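Local coordinates for protein benzoylformate Decarboxylase (Polynucleobacter necessarius, PDB 4K9Q) that probably decarboxylates benzoylformate to benzaldehyde and carbon dioxide, with thiamine diphosphate and magnesium as cofactors, at residues Thr19-Pro24 with Lys63-Asn68. Numbering follows the deposited sequence.
With TPP (thiamine diphosphate), chain D.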
# COMPACT_ATOMS: atom_id res chain seq x y z
N THR A 19 -28.22 3.53 12.70
CA THR A 19 -28.57 2.50 11.73
C THR A 19 -27.35 1.70 11.31
O THR A 19 -26.32 2.27 10.96
CB THR A 19 -29.26 3.08 10.48
OG1 THR A 19 -30.42 3.81 10.87
CG2 THR A 19 -29.68 1.94 9.54
N VAL A 20 -27.49 0.38 11.34
CA VAL A 20 -26.45 -0.54 10.88
C VAL A 20 -27.02 -1.36 9.73
O VAL A 20 -28.01 -2.07 9.90
CB VAL A 20 -26.02 -1.52 12.01
CG1 VAL A 20 -25.02 -2.53 11.46
CG2 VAL A 20 -25.45 -0.77 13.23
N VAL A 21 -26.42 -1.27 8.55
CA VAL A 21 -26.77 -2.18 7.47
C VAL A 21 -25.71 -3.28 7.46
O VAL A 21 -24.52 -2.99 7.54
CB VAL A 21 -26.82 -1.48 6.10
CG1 VAL A 21 -27.42 -2.42 5.05
CG2 VAL A 21 -27.62 -0.18 6.18
N GLY A 22 -26.11 -4.53 7.39
CA GLY A 22 -25.14 -5.59 7.59
C GLY A 22 -25.46 -6.90 6.90
O GLY A 22 -26.58 -7.15 6.45
N ASN A 23 -24.44 -7.73 6.81
CA ASN A 23 -24.61 -9.15 6.56
C ASN A 23 -23.70 -9.82 7.58
O ASN A 23 -22.48 -9.62 7.56
CB ASN A 23 -24.20 -9.50 5.13
CG ASN A 23 -24.31 -10.99 4.85
OD1 ASN A 23 -23.31 -11.71 4.91
ND2 ASN A 23 -25.52 -11.45 4.54
N PRO A 24 -24.29 -10.58 8.52
CA PRO A 24 -23.55 -11.01 9.70
C PRO A 24 -22.61 -12.19 9.46
O PRO A 24 -22.78 -12.95 8.51
CB PRO A 24 -24.67 -11.40 10.68
CG PRO A 24 -25.77 -11.88 9.80
CD PRO A 24 -25.71 -10.98 8.58
N LYS A 63 -25.99 12.11 6.91
CA LYS A 63 -25.17 11.73 8.04
C LYS A 63 -24.71 10.29 7.83
O LYS A 63 -25.22 9.61 6.93
CB LYS A 63 -25.94 11.86 9.36
CG LYS A 63 -27.14 10.97 9.47
CD LYS A 63 -27.76 11.15 10.85
CE LYS A 63 -29.01 10.35 11.01
NZ LYS A 63 -29.55 10.49 12.40
N PRO A 64 -23.74 9.85 8.63
CA PRO A 64 -23.20 8.50 8.41
C PRO A 64 -24.21 7.40 8.71
O PRO A 64 -25.15 7.57 9.48
CB PRO A 64 -22.04 8.43 9.41
CG PRO A 64 -21.65 9.87 9.64
CD PRO A 64 -22.95 10.61 9.61
N VAL A 65 -23.99 6.27 8.06
CA VAL A 65 -24.67 5.02 8.36
C VAL A 65 -23.55 4.01 8.58
O VAL A 65 -22.50 4.10 7.94
CB VAL A 65 -25.58 4.58 7.20
CG1 VAL A 65 -26.12 3.17 7.46
CG2 VAL A 65 -26.73 5.58 7.02
N ILE A 66 -23.73 3.08 9.51
CA ILE A 66 -22.74 2.04 9.73
C ILE A 66 -23.00 0.83 8.85
O ILE A 66 -24.14 0.37 8.73
CB ILE A 66 -22.71 1.59 11.20
CG1 ILE A 66 -22.20 2.74 12.08
CG2 ILE A 66 -21.83 0.37 11.36
CD1 ILE A 66 -22.32 2.45 13.54
N VAL A 67 -21.95 0.34 8.20
CA VAL A 67 -21.96 -0.92 7.49
C VAL A 67 -21.23 -1.92 8.39
O VAL A 67 -20.17 -1.62 8.92
CB VAL A 67 -21.24 -0.79 6.12
CG1 VAL A 67 -20.88 -2.16 5.54
CG2 VAL A 67 -22.11 0.01 5.14
N ASN A 68 -21.81 -3.10 8.58
CA ASN A 68 -21.15 -4.14 9.38
C ASN A 68 -21.10 -5.41 8.55
O ASN A 68 -22.14 -6.02 8.27
CB ASN A 68 -21.90 -4.37 10.69
CG ASN A 68 -21.17 -5.32 11.64
OD1 ASN A 68 -21.74 -6.31 12.10
ND2 ASN A 68 -19.91 -5.01 11.95
N1' TPP D . -20.42 -13.22 4.12
C2' TPP D . -19.45 -13.88 3.39
CM2 TPP D . -19.06 -13.39 2.03
N3' TPP D . -18.81 -14.99 3.90
C4' TPP D . -19.14 -15.46 5.15
N4' TPP D . -18.51 -16.52 5.65
C5' TPP D . -20.15 -14.82 5.88
C6' TPP D . -20.78 -13.68 5.38
C7' TPP D . -20.51 -15.33 7.25
N3 TPP D . -21.24 -16.59 7.31
C2 TPP D . -20.66 -17.81 7.63
S1 TPP D . -21.71 -19.04 7.66
C5 TPP D . -22.93 -18.06 7.29
C4 TPP D . -22.58 -16.72 7.13
CM4 TPP D . -23.51 -15.59 6.78
C6 TPP D . -24.29 -18.69 7.20
C7 TPP D . -24.44 -19.76 6.12
O7 TPP D . -25.83 -20.01 6.05
PA TPP D . -26.43 -21.15 5.09
O1A TPP D . -25.72 -21.09 3.77
O2A TPP D . -27.90 -20.96 4.93
O3A TPP D . -25.97 -22.53 5.77
PB TPP D . -26.51 -23.20 7.13
O1B TPP D . -25.56 -22.80 8.21
O2B TPP D . -26.48 -24.69 6.90
O3B TPP D . -27.88 -22.71 7.47
O HOH W 1 -27.18 6.01 10.86
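Val20 lies against Ile66 and Asn68 on one face of a parallel pair of strands. Its two methyls divide the work. CG1, anti to the backbone N (chi1 176°), meets CB of Asn68 at 3.7 Å. CG2 faces CB of Ile66 at 4.1 Å. The amide of Asn68 binds elsewhere, through ND2 to Thr95 OG1. On the other face, Val21 slants across Val65, with Val21 CG2 3.9 Å from Val65 CG1. The same Val65 methyl sits 3.6 Å from Thr19 O.

Four backbone hydrogen bonds hold the pair in parallel register. Ile66 N gives to Thr19 O, and Val21 N gives to Ile66 O at 2.8 Å. Asn68 N gives to Val21 O at 2.9 Å. Asn23 N closes the ladder on Asn68 O at 3.2 Å. At the start of the pair, a water bridges Thr19 N and Pro64 O.

Past Gly22 the chain runs on, still extended, to the cofactor, and Pro24 O comes within 3.2 Å of TPP CM4. The second subunit also hydrogen-bonds this TPP, among others through Gly430 N and Ser431 OG, so the site lies between subunits. In the six-stranded parallel sheet, strand 40-43 flanks 19-22 and strand 93-98 flanks 66-69. Helix 47-61 covers the Val67 face, with Val50 and Ala54 against Val67.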